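Local coordinates for putative CRISPR-associated endoribonuclease-like protein Cas6 (PDB 3UFC) that probably binds CRISPR RNA as a Cas6 paralogue within the adaptive immune defence against viruses and other mobile genetic elements, at residues V31-A36 and E97-F102; T138-G143 and K147-Y152; L167-E172 and E228-G233. All blocks are in the same frame, centred on the assembly; numbering follows the deposited sequence.

The three contacts follow one another along the chain without overlap. Contact 1 ties a helix of the N-terminal ferredoxin-like half to the edge of its sheet, whereas contacts 2 and 3 belong to the C-terminal half. Contact 2 lies farthest from contact 1, their centres about 35 Å apart and their nearest atoms about 19 Å. Contact 3 is the most central: its centre is about 18 Å from that of contact 2 and about 23 Å from that of contact 1, with nearest atoms about 5 and about 6 Å away, and its arginine reaches the N-terminal half through His49 and Gly50. Strand 145-151 of contact 2 and helix 158-174 of contact 3 are consecutive elements.

Contact 1: V31-A36 and E97-F102; sequences VEKAGA and EKSPEF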
loop_
_atom_site.group_PDB
_atom_site.type_symbol
_atom_site.label_atom_id
_atom_site.label_comp_id
_atom_site.label_asym_id
_atom_site.label_seq_id
_atom_site.Cartn_x
_atom_site.Cartn_y
_atom_site.Cartn_z
ATOM N N VAL A 31 7.098 1.102 11.322
ATOM C CA VAL A 31 6.424 1.624 12.508
ATOM C C VAL A 31 7.409 1.754 13.676
ATOM O O VAL A 31 7.400 2.749 14.405
ATOM C CB VAL A 31 5.252 0.711 12.944
ATOM C CG1 VAL A 31 4.673 1.205 14.266
ATOM C CG2 VAL A 31 4.169 0.693 11.862
ATOM N N GLU A 32 8.255 0.746 13.850
ATOM C CA GLU A 32 9.240 0.763 14.923
ATOM C C GLU A 32 10.170 1.969 14.745
ATOM O O GLU A 32 10.412 2.725 15.684
ATOM C CB GLU A 32 10.043 -0.544 14.907
ATOM C CG GLU A 32 10.988 -0.738 16.088
ATOM C CD GLU A 32 12.216 0.155 16.021
ATOM O OE1 GLU A 32 12.922 0.116 14.991
ATOM O OE2 GLU A 32 12.477 0.889 17.001
ATOM N N LYS A 33 10.674 2.158 13.531
ATOM C CA LYS A 33 11.576 3.272 13.259
ATOM C C LYS A 33 10.913 4.639 13.437
ATOM O O LYS A 33 11.517 5.557 13.992
ATOM C CB LYS A 33 12.153 3.147 11.845
ATOM C CG LYS A 33 13.007 1.897 11.657
ATOM C CD LYS A 33 13.457 1.726 10.218
ATOM C CE LYS A 33 14.200 0.410 10.044
ATOM N NZ LYS A 33 15.404 0.341 10.929
ATOM N N ALA A 34 9.674 4.778 12.975
ATOM C CA ALA A 34 8.970 6.050 13.097
ATOM C C ALA A 34 8.597 6.351 14.546
ATOM O O ALA A 34 8.656 7.500 14.987
ATOM C CB ALA A 34 7.715 6.045 12.224
ATOM N N GLY A 35 8.216 5.313 15.281
ATOM C CA GLY A 35 7.831 5.495 16.668
ATOM C C GLY A 35 8.967 5.958 17.557
ATOM O O GLY A 35 8.744 6.678 18.527
ATOM N N ALA A 36 10.188 5.545 17.229
ATOM C CA ALA A 36 11.363 5.922 18.009
ATOM C C ALA A 36 11.555 7.436 18.024
ATOM O O ALA A 36 12.071 7.994 18.991
ATOM C CB ALA A 36 12.609 5.244 17.439
ATOM N N GLU A 97 15.983 7.715 8.496
ATOM C CA GLU A 97 17.283 8.366 8.376
ATOM C C GLU A 97 18.143 8.012 9.585
ATOM O O GLU A 97 19.356 7.862 9.467
ATOM C CB GLU A 97 17.116 9.886 8.278
ATOM C CG GLU A 97 16.728 10.371 6.891
ATOM C CD GLU A 97 17.866 10.237 5.893
ATOM O OE1 GLU A 97 18.870 10.966 6.039
ATOM O OE2 GLU A 97 17.761 9.405 4.967
ATOM N N LYS A 98 17.501 7.864 10.741
ATOM C CA LYS A 98 18.199 7.524 11.979
ATOM C C LYS A 98 18.534 6.037 12.074
ATOM O O LYS A 98 19.553 5.661 12.654
ATOM C CB LYS A 98 17.353 7.929 13.187
ATOM C CG LYS A 98 17.928 7.489 14.527
ATOM C CD LYS A 98 17.025 7.918 15.672
ATOM C CE LYS A 98 17.582 7.480 17.015
ATOM N NZ LYS A 98 16.698 7.893 18.147
ATOM N N SER A 99 17.666 5.196 11.515
ATOM C CA SER A 99 17.868 3.748 11.531
ATOM C C SER A 99 17.604 3.236 10.114
ATOM O O SER A 99 16.552 2.656 9.837
ATOM C CB SER A 99 16.900 3.106 12.525
ATOM O OG SER A 99 17.114 1.712 12.619
ATOM N N PRO A 100 18.571 3.442 9.202
ATOM C CA PRO A 100 18.534 3.055 7.786
ATOM C C PRO A 100 18.623 1.589 7.369
ATOM O O PRO A 100 18.769 1.308 6.183
ATOM C CB PRO A 100 19.670 3.874 7.188
ATOM C CG PRO A 100 20.682 3.854 8.295
ATOM C CD PRO A 100 19.828 4.155 9.509
ATOM N N GLU A 101 18.529 0.652 8.303
ATOM C CA GLU A 101 18.612 -0.757 7.922
ATOM C C GLU A 101 17.281 -1.498 7.995
ATOM O O GLU A 101 16.496 -1.301 8.927
ATOM C CB GLU A 101 19.634 -1.496 8.792
ATOM C CG GLU A 101 21.075 -1.072 8.580
ATOM C CD GLU A 101 22.062 -2.011 9.254
ATOM O OE1 GLU A 101 22.128 -3.194 8.856
ATOM O OE2 GLU A 101 22.769 -1.567 10.182
ATOM N N PHE A 102 17.035 -2.349 7.003
ATOM C CA PHE A 102 15.817 -3.152 6.956
ATOM C C PHE A 102 16.167 -4.622 6.791
ATOM O O PHE A 102 17.096 -4.974 6.065
ATOM C CB PHE A 102 14.901 -2.728 5.800
ATOM C CG PHE A 102 14.090 -1.493 6.083
ATOM C CD1 PHE A 102 14.525 -0.242 5.652
ATOM C CD2 PHE A 102 12.894 -1.582 6.792
ATOM C CE1 PHE A 102 13.776 0.909 5.925
ATOM C CE2 PHE A 102 12.142 -0.446 7.068
ATOM C CZ PHE A 102 12.582 0.804 6.634
#
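Lys33 runs out extended from its helix to CE and then kinks at the last torsion (chi4 -59°), which swings NZ into the turn made by Ser99, Pro100 and Glu101. Ser99 holds OG opposite its backbone N (chi1 -177°) and beside its own carbonyl carbon, where hydroxyl and carbonyl oxygen can serve the same ammonium group. Lys33 NZ bonds to Ser99 OG at 2.8 Å and to Ser99 O at 2.8 Å. A third bond, from Lys33 NZ to Glu101 O, is also 2.8 Å long. Three oxygens thus gather round the amine, which probably steadies its position. They are not approached alike: the nitrogen lies in the carbonyl plane of Glu101, but stands 40° out of that of Ser99.

Below the ammonium group the lysine chain crosses Phe102. Lys33 CE sits over one face of the Phe102 ring, 3.9 Å from the centroid in a CH-pi contact, and Lys33 CD comes within 3.8 Å of Phe102 CZ. NZ itself is more distant from the ring, so any cation-pi attraction is at most weak. Lys33 is thus buried with its methylene groups on an aromatic face and its charge among neutral oxygens, while the carboxylate of Glu101 leads away from it.

Ser99 is where helix 86-98 gives up helical backbone angles, and strand 101-104 starts just beyond; Phe102 is further packed by Leu26 and Ile30 of helix 23-37 and by Ile96. The lysine therefore pins the turn between helix 86-98 and the edge strand to helix 23-37, in the ferredoxin-like fold whose two helices lie together against an antiparallel sheet.

Contact 2: T138-G143 and K147-Y152; sequences TVKFEG and KHWDLY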
loop_
_atom_site.group_PDB
_atom_site.type_symbol
_atom_site.label_atom_id
_atom_site.label_comp_id
_atom_site.label_asym_id
_atom_site.label_seq_id
_atom_site.Cartn_x
_atom_site.Cartn_y
_atom_site.Cartn_z
ATOM N N THR A 138 -15.652 -8.475 2.218
ATOM C CA THR A 138 -17.033 -8.503 2.659
ATOM C C THR A 138 -17.121 -9.651 3.663
ATOM O O THR A 138 -16.152 -10.386 3.849
ATOM C CB THR A 138 -18.002 -8.745 1.481
ATOM O OG1 THR A 138 -19.352 -8.676 1.956
ATOM C CG2 THR A 138 -17.758 -10.098 0.848
ATOM N N VAL A 139 -18.265 -9.799 4.315
ATOM C CA VAL A 139 -18.432 -10.861 5.300
ATOM C C VAL A 139 -19.272 -12.019 4.775
ATOM O O VAL A 139 -20.387 -11.818 4.296
ATOM C CB VAL A 139 -19.089 -10.319 6.591
ATOM C CG1 VAL A 139 -19.381 -11.460 7.549
ATOM C CG2 VAL A 139 -18.170 -9.307 7.253
ATOM N N LYS A 140 -18.724 -13.228 4.865
ATOM C CA LYS A 140 -19.421 -14.432 4.428
ATOM C C LYS A 140 -19.404 -15.500 5.523
ATOM O O LYS A 140 -18.542 -15.490 6.405
ATOM C CB LYS A 140 -18.795 -14.992 3.146
ATOM C CG LYS A 140 -19.235 -14.278 1.874
ATOM C CD LYS A 140 -18.689 -14.977 0.634
ATOM C CE LYS A 140 -19.244 -14.369 -0.650
ATOM N NZ LYS A 140 -18.852 -12.943 -0.835
ATOM N N PHE A 141 -20.359 -16.421 5.450
ATOM C CA PHE A 141 -20.495 -17.493 6.433
ATOM C C PHE A 141 -19.361 -18.518 6.459
ATOM O O PHE A 141 -18.844 -18.927 5.419
ATOM C CB PHE A 141 -21.831 -18.209 6.219
ATOM C CG PHE A 141 -22.091 -18.596 4.787
ATOM C CD1 PHE A 141 -21.308 -19.557 4.154
ATOM C CD2 PHE A 141 -23.123 -17.994 4.070
ATOM C CE1 PHE A 141 -21.548 -19.915 2.828
ATOM C CE2 PHE A 141 -23.372 -18.346 2.743
ATOM C CZ PHE A 141 -22.582 -19.308 2.121
ATOM N N GLU A 142 -18.988 -18.926 7.670
ATOM C CA GLU A 142 -17.931 -19.910 7.884
ATOM C C GLU A 142 -18.044 -20.528 9.275
ATOM O O GLU A 142 -17.306 -20.161 10.191
ATOM C CB GLU A 142 -16.548 -19.266 7.730
ATOM C CG GLU A 142 -16.059 -19.135 6.295
ATOM C CD GLU A 142 -15.816 -20.480 5.636
ATOM O OE1 GLU A 142 -16.789 -21.239 5.447
ATOM O OE2 GLU A 142 -14.647 -20.779 5.310
ATOM N N GLY A 143 -18.974 -21.465 9.427
ATOM C CA GLY A 143 -19.156 -22.121 10.708
ATOM C C GLY A 143 -19.833 -21.256 11.754
ATOM O O GLY A 143 -20.856 -20.627 11.486
ATOM N N LYS A 147 -16.325 -14.954 8.693
ATOM C CA LYS A 147 -15.017 -14.956 8.058
ATOM C C LYS A 147 -14.985 -13.911 6.950
ATOM O O LYS A 147 -15.965 -13.728 6.226
ATOM C CB LYS A 147 -14.716 -16.340 7.483
ATOM C CG LYS A 147 -13.235 -16.626 7.290
ATOM C CD LYS A 147 -12.477 -16.569 8.618
ATOM C CE LYS A 147 -13.040 -17.555 9.637
ATOM N NZ LYS A 147 -13.000 -18.962 9.140
ATOM N N HIS A 148 -13.858 -13.219 6.827
ATOM C CA HIS A 148 -13.717 -12.206 5.796
ATOM C C HIS A 148 -13.531 -12.866 4.444
ATOM O O HIS A 148 -12.864 -13.894 4.327
ATOM C CB HIS A 148 -12.534 -11.287 6.105
ATOM C CG HIS A 148 -12.809 -10.300 7.196
ATOM N ND1 HIS A 148 -11.846 -9.449 7.695
ATOM C CD2 HIS A 148 -13.946 -10.019 7.877
ATOM C CE1 HIS A 148 -12.377 -8.689 8.636
ATOM N NE2 HIS A 148 -13.650 -9.014 8.766
ATOM N N TRP A 149 -14.150 -12.281 3.429
ATOM C CA TRP A 149 -14.055 -12.801 2.081
ATOM C C TRP A 149 -13.483 -11.715 1.170
ATOM O O TRP A 149 -14.072 -10.644 1.021
ATOM C CB TRP A 149 -15.435 -13.241 1.592
ATOM C CG TRP A 149 -15.383 -13.990 0.309
ATOM C CD1 TRP A 149 -15.512 -13.477 -0.950
ATOM C CD2 TRP A 149 -15.118 -15.388 0.148
ATOM N NE1 TRP A 149 -15.339 -14.469 -1.886
ATOM C CE2 TRP A 149 -15.095 -15.653 -1.239
ATOM C CE3 TRP A 149 -14.893 -16.443 1.044
ATOM C CZ2 TRP A 149 -14.856 -16.931 -1.754
ATOM C CZ3 TRP A 149 -14.655 -17.716 0.530
ATOM C CH2 TRP A 149 -14.638 -17.946 -0.856
ATOM N N ASP A 150 -12.327 -12.000 0.579
ATOM C CA ASP A 150 -11.650 -11.063 -0.312
ATOM C C ASP A 150 -12.290 -11.036 -1.692
ATOM O O ASP A 150 -12.488 -12.078 -2.326
ATOM C CB ASP A 150 -10.167 -11.431 -0.414
ATOM C CG ASP A 150 -9.464 -11.347 0.926
ATOM O OD1 ASP A 150 -8.361 -11.913 1.077
ATOM O OD2 ASP A 150 -10.024 -10.704 1.837
ATOM N N LEU A 151 -12.609 -9.831 -2.150
ATOM C CA LEU A 151 -13.251 -9.633 -3.442
ATOM C C LEU A 151 -12.291 -9.112 -4.507
ATOM O O LEU A 151 -11.239 -8.556 -4.191
ATOM C CB LEU A 151 -14.414 -8.650 -3.288
ATOM C CG LEU A 151 -15.496 -9.058 -2.280
ATOM C CD1 LEU A 151 -16.424 -7.883 -2.017
ATOM C CD2 LEU A 151 -16.277 -10.262 -2.817
ATOM N N TYR A 152 -12.681 -9.301 -5.767
ATOM C CA TYR A 152 -11.910 -8.863 -6.928
ATOM C C TYR A 152 -12.834 -7.998 -7.783
ATOM O O TYR A 152 -14.054 -8.071 -7.646
ATOM C CB TYR A 152 -11.446 -10.068 -7.740
ATOM C CG TYR A 152 -10.678 -11.088 -6.936
ATOM C CD1 TYR A 152 -9.355 -10.861 -6.567
ATOM C CD2 TYR A 152 -11.277 -12.286 -6.543
ATOM C CE1 TYR A 152 -8.642 -11.804 -5.832
ATOM C CE2 TYR A 152 -10.575 -13.235 -5.803
ATOM C CZ TYR A 152 -9.258 -12.988 -5.456
ATOM O OH TYR A 152 -8.549 -13.934 -4.757
#
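Thr138 and Trp149 exchange two backbone hydrogen bonds, Thr138 N to Trp149 O at 2.9 Å and Trp149 N to Thr138 O at 2.8 Å. Lys140 and Lys147 are joined in the same way, with Lys140 N to Lys147 O at 3.1 Å and Lys147 N to Lys140 O at 3.2 Å. Val139 and His148 form the non-hydrogen-bonded pair between them. These bonds zip up the beta hairpin of strands 136-142 and 145-151; the axes of 138-142 and 147-151 make 124°, twisted well away from antiparallel.

Nonpolar packing on the face that carries Thr138, Lys140 and Trp149 centres on the indole. Lys140 lays CD over one face of it in a CH-pi contact, 3.7 Å from the centroid of the Trp149 five-membered ring, and a bend at chi4 (63°) brings Lys140 NZ to 3.4 Å from Trp149 CD1. Next along this face, Thr138 CG2 meets Leu151 CD1 at 3.9 Å, where Leu157 and Arg161 also pack.

Charged groups meet near the turn through their carbon chains: Glu142 CG presses on Lys147 CB at 3.3 Å, while carboxylate and ammonium stay beyond salt-bridge range. Arg137 holds His148 ND1 by a hydrogen bond and Asp150 by a salt bridge.

Contact 3: L167-E172 and E228-G233; sequences LLRYHE and EKTNLG
Arg169 and Thr230 reach toward each other from opposite directions, the arginine from its helix and the threonine from the short 3-10 turn 230-232, and the threonine comes down on a guanidinium face with both branches of its side chain. Its hydroxyl OG1 is 3.2 Å from Arg169 NH2, yet the angle is too poor for a hydrogen bond, as expected for an oxygen above the plane of the group and not in line with an N-H. The methyl lies over the other terminal nitrogen, Thr230 CG2 to Arg169 NH1 being 3.4 Å, and Thr230 OG1 and CG2 are both 3.7 Å from Arg169 CZ. The threonine's first torsion (chi1 65°) places OG1 between the backbone N and the carbonyl carbon, which leaves CG2 to take the NH1 side.

The polar ends are satisfied by other residues. Arg169 donates from NE to His49 O, from NH1 to Gly225 O and from NH2 to both Gly50 O and Asn224 O, with a weak bond from NH1 to Gly227 O. Thr230 OG1 is bonded to Trp52 O. The guanidinium is therefore fixed by backbone carbonyls, and the nearby hydroxyl oxygen probably adds a favourable electrostatic term from above. Glu228 contributes a little surface beside the arginine, but its carboxylate turns away.

Segment 228-233 belongs to the glycine-rich loop characteristic of Cas6 and related RAMP proteins. Arg169 sews this loop to helix 158-174, with Phe220 of helix 215-224 packed on it, while Asn231 and Leu232 rest on Tyr27 of helix 23-37, ahead of strand 237-239.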
loop_
_atom_site.group_PDB
_atom_site.type_symbol
_atom_site.label_atom_id
_atom_site.label_comp_id
_atom_site.label_asym_id
_atom_site.label_seq_id
_atom_site.Cartn_x
_atom_site.Cartn_y
_atom_site.Cartn_z
ATOM N N LEU A 167 -15.432 5.559 1.987
ATOM C CA LEU A 167 -16.187 6.552 2.757
ATOM C C LEU A 167 -15.884 6.451 4.252
ATOM O O LEU A 167 -15.722 7.465 4.932
ATOM C CB LEU A 167 -17.695 6.387 2.529
ATOM C CG LEU A 167 -18.189 6.677 1.108
ATOM C CD1 LEU A 167 -19.699 6.460 1.017
ATOM C CD2 LEU A 167 -17.836 8.109 0.738
ATOM N N LEU A 168 -15.807 5.221 4.753
ATOM C CA LEU A 168 -15.519 4.966 6.165
ATOM C C LEU A 168 -14.112 5.444 6.540
ATOM O O LEU A 168 -13.919 6.098 7.563
ATOM C CB LEU A 168 -15.636 3.464 6.444
ATOM C CG LEU A 168 -16.828 2.886 7.213
ATOM C CD1 LEU A 168 -18.083 3.708 7.005
ATOM C CD2 LEU A 168 -17.037 1.444 6.762
ATOM N N ARG A 169 -13.127 5.088 5.721
ATOM C CA ARG A 169 -11.748 5.496 5.977
ATOM C C ARG A 169 -11.617 7.021 5.897
ATOM O O ARG A 169 -10.963 7.642 6.735
ATOM C CB ARG A 169 -10.803 4.827 4.973
ATOM C CG ARG A 169 -10.710 3.304 5.112
ATOM C CD ARG A 169 -9.693 2.741 4.133
ATOM N NE ARG A 169 -8.429 3.476 4.221
ATOM C CZ ARG A 169 -7.622 3.694 3.188
ATOM N NH1 ARG A 169 -7.939 3.224 1.981
ATOM N NH2 ARG A 169 -6.520 4.412 3.350
ATOM N N TYR A 170 -12.256 7.618 4.894
ATOM C CA TYR A 170 -12.214 9.070 4.710
ATOM C C TYR A 170 -12.777 9.796 5.942
ATOM O O TYR A 170 -12.218 10.795 6.401
ATOM C CB TYR A 170 -13.024 9.462 3.468
ATOM C CG TYR A 170 -12.806 10.890 2.999
ATOM C CD1 TYR A 170 -12.049 11.159 1.859
ATOM C CD2 TYR A 170 -13.360 11.968 3.692
ATOM C CE1 TYR A 170 -11.846 12.471 1.414
ATOM C CE2 TYR A 170 -13.164 13.286 3.259
ATOM C CZ TYR A 170 -12.404 13.526 2.120
ATOM O OH TYR A 170 -12.199 14.817 1.683
ATOM N N HIS A 171 -13.887 9.295 6.476
ATOM C CA HIS A 171 -14.490 9.914 7.649
ATOM C C HIS A 171 -13.552 9.862 8.848
ATOM O O HIS A 171 -13.352 10.861 9.545
ATOM C CB HIS A 171 -15.813 9.224 8.005
ATOM C CG HIS A 171 -16.398 9.693 9.299
ATOM N ND1 HIS A 171 -15.971 9.219 10.519
ATOM C CD2 HIS A 171 -17.313 10.655 9.566
ATOM C CE1 HIS A 171 -16.597 9.869 11.485
ATOM N NE2 HIS A 171 -17.416 10.746 10.933
ATOM N N GLU A 172 -12.983 8.688 9.089
ATOM C CA GLU A 172 -12.069 8.500 10.201
ATOM C C GLU A 172 -10.777 9.308 10.049
ATOM O O GLU A 172 -10.356 9.995 10.978
ATOM C CB GLU A 172 -11.727 7.016 10.344
ATOM C CG GLU A 172 -10.661 6.725 11.381
ATOM C CD GLU A 172 -11.037 7.226 12.763
ATOM O OE1 GLU A 172 -12.186 6.986 13.197
ATOM O OE2 GLU A 172 -10.176 7.854 13.416
ATOM N N GLU A 228 -8.724 -1.681 1.672
ATOM C CA GLU A 228 -8.437 -1.943 3.079
ATOM C C GLU A 228 -7.008 -2.398 3.321
ATOM O O GLU A 228 -6.270 -2.691 2.380
ATOM C CB GLU A 228 -9.383 -3.033 3.603
ATOM C CG GLU A 228 -10.851 -2.757 3.349
ATOM C CD GLU A 228 -11.737 -3.921 3.757
ATOM O OE1 GLU A 228 -11.634 -4.355 4.925
ATOM O OE2 GLU A 228 -12.532 -4.393 2.915
ATOM N N LYS A 229 -6.635 -2.456 4.598
ATOM C CA LYS A 229 -5.305 -2.907 5.011
ATOM C C LYS A 229 -4.177 -2.086 4.394
ATOM O O LYS A 229 -3.053 -2.578 4.275
ATOM C CB LYS A 229 -5.111 -4.373 4.607
ATOM C CG LYS A 229 -6.187 -5.331 5.105
ATOM C CD LYS A 229 -6.190 -5.409 6.624
ATOM C CE LYS A 229 -7.102 -6.526 7.117
ATOM N NZ LYS A 229 -7.021 -6.686 8.598
ATOM N N THR A 230 -4.453 -0.843 4.016
ATOM C CA THR A 230 -3.420 -0.039 3.370
ATOM C C THR A 230 -2.151 0.156 4.200
ATOM O O THR A 230 -1.047 0.162 3.649
ATOM C CB THR A 230 -3.972 1.347 2.917
ATOM O OG1 THR A 230 -4.358 2.127 4.058
ATOM C CG2 THR A 230 -5.184 1.148 2.002
ATOM N N ASN A 231 -2.301 0.294 5.514
ATOM C CA ASN A 231 -1.152 0.495 6.395
ATOM C C ASN A 231 -0.253 -0.738 6.472
ATOM O O ASN A 231 0.884 -0.656 6.943
ATOM C CB ASN A 231 -1.619 0.896 7.797
ATOM C CG ASN A 231 -2.434 -0.184 8.471
ATOM O OD1 ASN A 231 -3.356 -0.740 7.880
ATOM N ND2 ASN A 231 -2.104 -0.478 9.728
ATOM N N LEU A 232 -0.758 -1.876 5.998
ATOM C CA LEU A 232 0.027 -3.106 6.002
ATOM C C LEU A 232 0.748 -3.265 4.668
ATOM O O LEU A 232 1.363 -4.300 4.398
ATOM C CB LEU A 232 -0.871 -4.323 6.253
ATOM C CG LEU A 232 -1.632 -4.336 7.580
ATOM C CD1 LEU A 232 -2.446 -5.623 7.676
ATOM C CD2 LEU A 232 -0.654 -4.228 8.747
ATOM N N GLY A 233 0.659 -2.236 3.828
ATOM C CA GLY A 233 1.329 -2.270 2.539
ATOM C C GLY A 233 0.453 -2.658 1.364
ATOM O O GLY A 233 0.898 -3.383 0.469
#